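Local coordinates for mannose-specific lectin 3 chain 2 (Crocus vernus, PDB 3MEZ), which probably binds mannose, as the second-domain chain of a heterotetrameric bulb-type lectin from Dutch crocus, at residues 2-10 / 17-25; 61-69 / 82-93. All coordinates share one frame; numbering follows the deposited sequence.

Interaction 1: 2-10 / 17-25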
loop_
_atom_site.group_PDB
_atom_site.type_symbol
_atom_site.label_atom_id
_atom_site.label_comp_id
_atom_site.label_asym_id
_atom_site.label_seq_id
_atom_site.Cartn_x
_atom_site.Cartn_y
_atom_site.Cartn_z
ATOM N N ILE B 2 4.246 -2.764 3.793
ATOM C CA ILE B 2 3.753 -4.073 4.142
ATOM C C ILE B 2 2.647 -4.475 3.159
ATOM O O ILE B 2 1.813 -3.725 2.854
ATOM C CB ILE B 2 3.214 -4.076 5.603
ATOM C CG1 ILE B 2 4.261 -3.620 6.589
ATOM C CG2 ILE B 2 2.685 -5.395 6.001
ATOM C CD1 ILE B 2 3.695 -3.095 7.816
ATOM N N PRO B 3 2.673 -5.699 2.693
ATOM C CA PRO B 3 1.674 -6.177 1.753
ATOM C C PRO B 3 0.254 -6.132 2.355
ATOM O O PRO B 3 0.115 -6.270 3.511
ATOM C CB PRO B 3 2.107 -7.598 1.533
ATOM C CG PRO B 3 3.464 -7.615 1.764
ATOM C CD PRO B 3 3.748 -6.664 2.841
ATOM N N ARG B 4 -0.751 -5.870 1.553
ATOM C CA ARG B 4 -2.101 -5.837 2.027
ATOM C C ARG B 4 -2.574 -7.235 2.441
ATOM O O ARG B 4 -2.353 -8.174 1.745
ATOM C CB ARG B 4 -3.016 -5.289 0.969
ATOM C CG ARG B 4 -2.568 -4.018 0.375
ATOM C CD ARG B 4 -3.025 -3.884 -1.067
ATOM N NE ARG B 4 -4.470 -3.684 -1.159
ATOM C CZ ARG B 4 -5.119 -2.851 -0.376
ATOM N NH1 ARG B 4 -6.429 -2.697 -0.469
ATOM N NH2 ARG B 4 -4.438 -2.197 0.524
ATOM N N VAL B 5 -3.260 -7.305 3.572
ATOM C CA VAL B 5 -3.957 -8.492 4.049
ATOM C C VAL B 5 -5.479 -8.248 4.207
ATOM O O VAL B 5 -5.898 -7.248 4.715
ATOM C CB VAL B 5 -3.365 -8.978 5.376
ATOM C CG1 VAL B 5 -4.094 -10.201 5.894
ATOM C CG2 VAL B 5 -1.926 -9.279 5.229
ATOM N N ARG B 6 -6.268 -9.219 3.798
ATOM C CA ARG B 6 -7.698 -9.069 3.687
ATOM C C ARG B 6 -8.403 -8.730 5.004
ATOM O O ARG B 6 -9.292 -7.978 5.006
ATOM C CB ARG B 6 -8.335 -10.324 3.126
ATOM C CG ARG B 6 -9.800 -10.248 3.072
ATOM C CD ARG B 6 -10.454 -11.352 2.230
ATOM N NE ARG B 6 -10.875 -10.860 0.918
ATOM C CZ ARG B 6 -12.133 -10.819 0.504
ATOM N NH1 ARG B 6 -12.414 -10.358 -0.691
ATOM N NH2 ARG B 6 -13.104 -11.249 1.280
ATOM N N ASN B 7 -7.982 -9.354 6.087
ATOM C CA ASN B 7 -8.636 -9.251 7.374
ATOM C C ASN B 7 -7.912 -8.453 8.463
ATOM O O ASN B 7 -8.444 -8.263 9.499
ATOM C CB ASN B 7 -8.986 -10.634 7.898
ATOM C CG ASN B 7 -7.770 -11.474 8.194
ATOM O OD1 ASN B 7 -6.813 -11.443 7.486
ATOM N ND2 ASN B 7 -7.846 -12.247 9.251
ATOM N N VAL B 8 -6.702 -7.989 8.186
ATOM C CA VAL B 8 -5.853 -7.319 9.150
ATOM C C VAL B 8 -5.128 -6.121 8.546
ATOM O O VAL B 8 -4.645 -6.236 7.476
ATOM C CB VAL B 8 -4.756 -8.269 9.602
ATOM C CG1 VAL B 8 -3.819 -7.613 10.535
ATOM C CG2 VAL B 8 -5.313 -9.517 10.177
ATOM N N LEU B 9 -5.042 -5.020 9.276
ATOM C CA LEU B 9 -4.244 -3.847 8.933
ATOM C C LEU B 9 -3.142 -3.674 9.982
ATOM O O LEU B 9 -3.431 -3.723 11.126
ATOM C CB LEU B 9 -5.103 -2.584 8.907
ATOM C CG LEU B 9 -4.540 -1.310 8.288
ATOM C CD1 LEU B 9 -4.553 -1.437 6.819
ATOM C CD2 LEU B 9 -5.243 -0.069 8.692
ATOM N N PHE B 10 -1.908 -3.496 9.548
ATOM C CA PHE B 10 -0.756 -3.362 10.395
ATOM C C PHE B 10 -0.360 -1.889 10.529
ATOM O O PHE B 10 -0.654 -1.124 9.663
ATOM C CB PHE B 10 0.406 -4.146 9.837
ATOM C CG PHE B 10 0.134 -5.592 9.633
ATOM C CD1 PHE B 10 0.316 -6.496 10.651
ATOM C CD2 PHE B 10 -0.287 -6.062 8.420
ATOM C CE1 PHE B 10 0.061 -7.789 10.466
ATOM C CE2 PHE B 10 -0.549 -7.367 8.273
ATOM C CZ PHE B 10 -0.359 -8.215 9.285
ATOM N N ASP B 17 -10.283 5.379 -0.536
ATOM C CA ASP B 17 -11.051 5.237 -1.731
ATOM C C ASP B 17 -11.730 3.879 -1.884
ATOM O O ASP B 17 -11.578 3.254 -2.867
ATOM C CB ASP B 17 -10.170 5.510 -2.921
ATOM C CG ASP B 17 -10.937 5.881 -4.136
ATOM O OD1 ASP B 17 -12.079 6.250 -4.033
ATOM O OD2 ASP B 17 -10.387 5.759 -5.189
ATOM N N ASN B 18 -12.430 3.472 -0.839
ATOM C CA ASN B 18 -13.249 2.270 -0.783
ATOM C C ASN B 18 -12.509 0.967 -0.534
ATOM O O ASN B 18 -13.084 -0.061 -0.563
ATOM C CB ASN B 18 -14.113 2.135 -1.999
ATOM C CG ASN B 18 -14.948 3.323 -2.229
ATOM O OD1 ASN B 18 -15.604 3.790 -1.352
ATOM N ND2 ASN B 18 -14.937 3.810 -3.421
ATOM N N ALA B 19 -11.242 1.067 -0.211
ATOM C CA ALA B 19 -10.487 -0.064 0.261
ATOM C C ALA B 19 -11.111 -0.629 1.554
ATOM O O ALA B 19 -11.682 0.079 2.291
ATOM C CB ALA B 19 -9.122 0.329 0.500
ATOM N N GLN B 20 -11.011 -1.927 1.760
ATOM C CA GLN B 20 -11.626 -2.560 2.892
ATOM C C GLN B 20 -10.857 -3.703 3.522
ATOM O O GLN B 20 -9.975 -4.273 2.935
ATOM C CB GLN B 20 -13.020 -3.054 2.542
ATOM C CG GLN B 20 -13.037 -4.197 1.593
ATOM C CD GLN B 20 -14.430 -4.695 1.237
ATOM O OE1 GLN B 20 -15.291 -3.955 0.877
ATOM N NE2 GLN B 20 -14.610 -5.957 1.327
ATOM N N LEU B 21 -11.254 -3.996 4.747
ATOM C CA LEU B 21 -11.025 -5.258 5.385
ATOM C C LEU B 21 -12.324 -6.028 5.300
ATOM O O LEU B 21 -13.361 -5.443 5.299
ATOM C CB LEU B 21 -10.644 -5.113 6.830
ATOM C CG LEU B 21 -9.470 -4.265 7.260
ATOM C CD1 LEU B 21 -9.276 -4.262 8.700
ATOM C CD2 LEU B 21 -8.221 -4.629 6.569
ATOM N N ALA B 22 -12.226 -7.337 5.186
ATOM C CA ALA B 22 -13.352 -8.213 5.034
ATOM C C ALA B 22 -13.152 -9.532 5.744
ATOM O O ALA B 22 -12.101 -10.077 5.683
ATOM C CB ALA B 22 -13.566 -8.473 3.600
ATOM N N THR B 23 -14.196 -10.035 6.387
ATOM C CA THR B 23 -14.300 -11.416 6.809
ATOM C C THR B 23 -15.747 -11.853 6.900
ATOM O O THR B 23 -16.560 -11.132 7.383
ATOM C CB THR B 23 -13.566 -11.696 8.116
ATOM O OG1 THR B 23 -13.583 -13.089 8.388
ATOM C CG2 THR B 23 -14.194 -11.035 9.220
ATOM N N ARG B 24 -16.035 -13.039 6.409
ATOM C CA ARG B 24 -17.397 -13.529 6.314
ATOM C C ARG B 24 -18.222 -12.482 5.586
ATOM O O ARG B 24 -17.839 -12.081 4.565
ATOM C CB ARG B 24 -17.964 -13.899 7.660
ATOM C CG ARG B 24 -17.114 -14.867 8.385
ATOM C CD ARG B 24 -17.781 -15.540 9.586
ATOM N NE ARG B 24 -16.962 -16.568 10.194
ATOM C CZ ARG B 24 -17.260 -17.208 11.308
ATOM N NH1 ARG B 24 -18.334 -16.936 11.944
ATOM N NH2 ARG B 24 -16.477 -18.117 11.777
ATOM N N ASP B 25 -19.346 -12.071 6.156
ATOM C CA ASP B 25 -20.177 -11.046 5.581
ATOM C C ASP B 25 -19.910 -9.641 6.096
ATOM O O ASP B 25 -20.607 -8.758 5.769
ATOM C CB ASP B 25 -21.671 -11.402 5.647
ATOM C CG ASP B 25 -22.167 -11.647 7.034
ATOM O OD1 ASP B 25 -21.377 -11.839 7.951
ATOM O OD2 ASP B 25 -23.381 -11.694 7.185
HETATM O O HOH W 1 -7.124 -5.188 2.858
#
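Just before strand 8-10, the chain at Arg6-Asn7 runs beside strand 20-23, Asn7 next to Leu21 with CA atoms 5.1 Å apart, and the backbones are tied by one direct bond, from Ala22 N to Arg6 O (3.0 Å, 161° at the hydrogen). The same oxygen also receives a CA-H...O contact from Leu21 CA, at 3.2 Å. Beside it, a water donates to both Val5 O and Gln20 O, bridging two carbonyls that could not bond to each other.

Leu21 supplies the apolar part. Its CD2 rests against the carbonyl oxygens of Arg6 and Val5, 3.8 Å from Arg6 O, and continues to Leu9 CB at 4.4 Å. With Leu93 also against it, a branched, purely hydrocarbon side chain suits this buried place.

On the other flank, the guanidinium of Arg6 lays one face over the methyl of Ala22, NH2 coming to 3.6 Å from CB. The chain leaves with CG opposite the backbone N (chi1 176°) and then bends at chi3, which brings the flat group back over the methyl; alanine is small enough to fit beneath it. Arg6 also touches a crystal neighbour, so its pose may owe something to the lattice. Arg4 presents the edge of its guanidinium to Ala19 CB, 4.2 Å from NH1, while Asn1 of the second copy of this protein packs on both residues.

Asn7 rests its CB near Ala22 O, but its amide serves another interface: ND2 bonds to OD1 of Asn3 of the lectin chain 1 subunit. Polar main chain and water thus join the loop leading into strand 8-10 to the edge strand 20-23, with leucine sealing the inner side and arginines lying along the outer one. Val8 N is buried here without a partner in the model, which probably costs some stability.

Interaction 2: 61-69 / 82-93. Unlike the reference sequence in segment 61-69: Glu68 (reference Gln).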
loop_
_atom_site.group_PDB
_atom_site.type_symbol
_atom_site.label_atom_id
_atom_site.label_comp_id
_atom_site.label_asym_id
_atom_site.label_seq_id
_atom_site.Cartn_x
_atom_site.Cartn_y
_atom_site.Cartn_z
ATOM N N MET B 61 -7.446 6.454 6.010
ATOM C CA MET B 61 -7.296 5.899 7.324
ATOM C C MET B 61 -5.933 5.233 7.531
ATOM O O MET B 61 -5.420 4.610 6.670
ATOM C CB MET B 61 -8.396 4.913 7.619
ATOM C CG MET B 61 -8.610 4.736 9.036
ATOM S SD MET B 61 -7.691 3.355 9.579
ATOM C CE MET B 61 -8.794 2.059 9.186
ATOM N N ARG B 62 -5.365 5.456 8.698
ATOM C CA ARG B 62 -4.067 4.966 9.035
ATOM C C ARG B 62 -4.020 4.444 10.453
ATOM O O ARG B 62 -4.452 5.088 11.338
ATOM C CB ARG B 62 -3.003 6.061 8.855
ATOM C CG ARG B 62 -1.614 5.692 9.306
ATOM C CD ARG B 62 -0.559 6.800 9.129
ATOM N NE ARG B 62 0.787 6.464 9.561
ATOM C CZ ARG B 62 1.232 6.538 10.805
ATOM N NH1 ARG B 62 0.453 6.935 11.756
ATOM N NH2 ARG B 62 2.455 6.232 11.103
ATOM N N LEU B 63 -3.422 3.287 10.622
ATOM C CA LEU B 63 -3.160 2.738 11.918
ATOM C C LEU B 63 -1.742 3.118 12.305
ATOM O O LEU B 63 -0.800 2.836 11.620
ATOM C CB LEU B 63 -3.337 1.222 11.920
ATOM C CG LEU B 63 -2.955 0.443 13.174
ATOM C CD1 LEU B 63 -3.753 0.888 14.329
ATOM C CD2 LEU B 63 -3.084 -1.062 13.011
ATOM N N GLY B 64 -1.654 3.794 13.431
ATOM C CA GLY B 64 -0.423 4.307 13.948
ATOM C C GLY B 64 0.385 3.360 14.806
ATOM O O GLY B 64 -0.013 2.283 15.056
ATOM N N HIS B 65 1.513 3.851 15.282
ATOM C CA HIS B 65 2.415 3.084 16.104
ATOM C C HIS B 65 2.240 3.294 17.617
ATOM O O HIS B 65 3.108 3.013 18.384
ATOM C CB HIS B 65 3.841 3.218 15.665
ATOM C CG HIS B 65 4.155 2.470 14.414
ATOM N ND1 HIS B 65 3.939 2.995 13.169
ATOM C CD2 HIS B 65 4.700 1.261 14.213
ATOM C CE1 HIS B 65 4.317 2.130 12.260
ATOM N NE2 HIS B 65 4.777 1.071 12.869
ATOM N N SER B 66 1.102 3.839 17.989
ATOM C CA SER B 66 0.581 3.801 19.336
ATOM C C SER B 66 -0.834 3.185 19.385
ATOM O O SER B 66 -1.565 3.358 20.332
ATOM C CB SER B 66 0.597 5.191 19.980
ATOM O OG SER B 66 1.893 5.706 20.103
ATOM N N GLY B 67 -1.212 2.485 18.330
ATOM C CA GLY B 67 -2.513 1.885 18.254
ATOM C C GLY B 67 -3.655 2.804 17.863
ATOM O O GLY B 67 -4.753 2.389 17.832
ATOM N N GLU B 68 -3.374 4.056 17.573
ATOM C CA GLU B 68 -4.393 5.008 17.168
ATOM C C GLU B 68 -4.880 4.811 15.744
ATOM O O GLU B 68 -4.099 4.544 14.920
ATOM C CB GLU B 68 -3.887 6.457 17.369
ATOM C CG GLU B 68 -2.975 7.046 16.299
ATOM C CD GLU B 68 -1.523 6.618 16.403
ATOM O OE1 GLU B 68 -0.610 7.382 16.110
ATOM O OE2 GLU B 68 -1.285 5.500 16.748
ATOM N N LEU B 69 -6.159 4.996 15.484
ATOM C CA LEU B 69 -6.698 5.054 14.139
ATOM C C LEU B 69 -7.156 6.453 13.788
ATOM O O LEU B 69 -8.098 6.920 14.346
ATOM C CB LEU B 69 -7.929 4.191 14.015
ATOM C CG LEU B 69 -8.001 2.700 13.879
ATOM C CD1 LEU B 69 -9.453 2.321 13.667
ATOM C CD2 LEU B 69 -7.184 2.242 12.744
ATOM N N SER B 82 -9.368 7.707 17.038
ATOM C CA SER B 82 -9.762 6.869 18.127
ATOM C C SER B 82 -9.059 7.327 19.407
ATOM O O SER B 82 -8.131 8.098 19.358
ATOM C CB SER B 82 -9.518 5.410 17.791
ATOM O OG SER B 82 -8.181 5.129 17.741
ATOM N N ASN B 83 -9.527 6.862 20.552
ATOM C CA ASN B 83 -9.021 7.380 21.807
ATOM C C ASN B 83 -7.769 6.687 22.309
ATOM O O ASN B 83 -7.255 7.025 23.319
ATOM C CB ASN B 83 -10.105 7.455 22.877
ATOM C CG ASN B 83 -10.648 6.124 23.245
ATOM O OD1 ASN B 83 -10.218 5.118 22.762
ATOM N ND2 ASN B 83 -11.601 6.126 24.128
ATOM N N THR B 84 -7.284 5.722 21.557
ATOM C CA THR B 84 -6.162 4.930 21.977
ATOM C C THR B 84 -4.837 5.566 21.941
ATOM O O THR B 84 -4.544 6.312 21.066
ATOM C CB THR B 84 -5.937 3.655 21.150
ATOM O OG1 THR B 84 -4.542 3.513 20.951
ATOM C CG2 THR B 84 -6.576 3.686 19.809
ATOM N N VAL B 85 -4.012 5.234 22.906
ATOM C CA VAL B 85 -2.618 5.488 22.762
ATOM C C VAL B 85 -1.723 4.754 23.714
ATOM O O VAL B 85 -1.388 5.260 24.771
ATOM C CB VAL B 85 -2.346 6.936 22.802
ATOM C CG1 VAL B 85 -2.011 7.423 21.393
ATOM C CG2 VAL B 85 -3.542 7.629 23.323
ATOM N N GLY B 86 -1.326 3.574 23.283
ATOM C CA GLY B 86 -0.453 2.701 24.000
ATOM C C GLY B 86 0.998 3.000 23.799
ATOM O O GLY B 86 1.369 4.006 23.328
ATOM N N GLN B 87 1.821 2.079 24.211
ATOM C CA GLN B 87 3.252 2.214 24.140
ATOM C C GLN B 87 3.720 2.150 22.670
ATOM O O GLN B 87 3.129 1.480 21.866
ATOM C CB GLN B 87 3.842 1.102 25.001
ATOM C CG GLN B 87 5.310 0.899 24.944
ATOM C CD GLN B 87 5.755 -0.461 25.455
ATOM O OE1 GLN B 87 4.971 -1.241 25.976
ATOM N NE2 GLN B 87 7.030 -0.741 25.316
ATOM N N GLU B 88 4.788 2.851 22.340
ATOM C CA GLU B 88 5.270 2.859 20.993
ATOM C C GLU B 88 5.669 1.485 20.538
ATOM O O GLU B 88 6.354 0.797 21.217
ATOM C CB GLU B 88 6.468 3.793 20.812
ATOM C CG GLU B 88 6.901 3.888 19.371
ATOM C CD GLU B 88 8.351 4.313 19.149
ATOM O OE1 GLU B 88 9.229 3.898 19.901
ATOM O OE2 GLU B 88 8.622 5.057 18.209
ATOM N N GLY B 89 5.241 1.129 19.346
ATOM C CA GLY B 89 5.515 -0.159 18.798
ATOM C C GLY B 89 4.602 -0.451 17.625
ATOM O O GLY B 89 4.052 0.435 17.073
ATOM N N ASP B 90 4.460 -1.720 17.309
ATOM C CA ASP B 90 3.700 -2.194 16.173
ATOM C C ASP B 90 2.353 -2.778 16.605
ATOM O O ASP B 90 2.288 -3.549 17.494
ATOM C CB ASP B 90 4.506 -3.207 15.391
ATOM C CG ASP B 90 5.812 -2.649 14.876
ATOM O OD1 ASP B 90 5.914 -1.484 14.615
ATOM O OD2 ASP B 90 6.719 -3.411 14.743
ATOM N N TYR B 91 1.305 -2.354 15.943
ATOM C CA TYR B 91 -0.059 -2.685 16.286
ATOM C C TYR B 91 -0.799 -3.347 15.113
ATOM O O TYR B 91 -0.354 -3.318 14.001
ATOM C CB TYR B 91 -0.822 -1.475 16.773
ATOM C CG TYR B 91 -0.398 -0.926 18.109
ATOM C CD1 TYR B 91 0.783 -0.262 18.253
ATOM C CD2 TYR B 91 -1.190 -1.088 19.232
ATOM C CE1 TYR B 91 1.153 0.253 19.457
ATOM C CE2 TYR B 91 -0.830 -0.604 20.389
ATOM C CZ TYR B 91 0.348 0.048 20.521
ATOM O OH TYR B 91 0.710 0.542 21.697
ATOM N N VAL B 92 -1.893 -4.000 15.418
ATOM C CA VAL B 92 -2.656 -4.650 14.428
ATOM C C VAL B 92 -4.144 -4.374 14.637
ATOM O O VAL B 92 -4.605 -4.352 15.717
ATOM C CB VAL B 92 -2.253 -6.123 14.418
ATOM C CG1 VAL B 92 -3.168 -6.955 15.215
ATOM C CG2 VAL B 92 -2.014 -6.575 13.127
ATOM N N LEU B 93 -4.834 -4.072 13.567
ATOM C CA LEU B 93 -6.275 -3.923 13.537
ATOM C C LEU B 93 -6.801 -5.172 12.847
ATOM O O LEU B 93 -6.482 -5.413 11.713
ATOM C CB LEU B 93 -6.673 -2.723 12.720
ATOM C CG LEU B 93 -7.996 -1.944 12.739
ATOM C CD1 LEU B 93 -8.587 -1.570 11.402
ATOM C CD2 LEU B 93 -9.026 -2.476 13.641
#
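Ser82 grips Leu69 twice: its N donates to Leu69 O (3.1 Å), and its OG accepts from Leu69 N at 3.0 Å and a nearly straight 174°. With OG lying between its own N and carbonyl carbon (chi1 70°), the hydroxyl stands in for a backbone acceptor. Thr84 packs its side chain against the Gly67 backbone. Val85 sets CG1 against Ser66 CB, 3.7 Å away, and Gly86 N donates to Ser66 O (3.0 Å). Gln87 O accepts the hydroxyl proton of Tyr91, fixing its rotation. Gly89 N bonds to His65 O at 3.0 Å.

Asp90 runs alongside His65, its carboxylate at the imidazole edge, planes 70° apart; the same ring stacks on His58 of the second copy of this protein. Tyr91 lays one face over Gly67, whose CA makes a CH-pi contact 3.6 Å from the ring centroid; glycine leaves room for the ring and tolerates the positive phi. The modelled Glu68, bent back at chi2, accepts from Ser66 N (3.2 Å) on the syn lone pair of OE2; Asp74 of the second copy brings a like charge close, which may be costly or favour a shared proton. Leu63 CD2 lies 4.0 Å from Leu93 CB, and Leu69 and Met61 complete an apolar interior cluster. Connection 82-91 folds over the tight hairpin turn at 64-68 and leads from the four-stranded sheet to strand 92-95, as in the beta-prism II fold of bulb-type lectins.

Interaction 1 closes along the chain before interaction 2 opens, and they lie about 16 Å apart between centres, on opposite sides of the chain's centre. They share a sheet: strand 8-10, from the first, runs antiparallel to strand 92-95, from the second, with a probable hydrogen bond from Leu93 N to Leu9 O and packing of Val8 and Phe10 on Val92. Interaction 1 links that sheet to the one containing strand 20-23; interaction 2 links it to the four-stranded sheet 14-16, 60-63, 69-72, 78-81. In the beta-prism II fold three sheets stand round a common axis, and these contacts tie two of its seams. Both also touch the second copy of this protein and a chain 1 subunit, facing both kinds of interface.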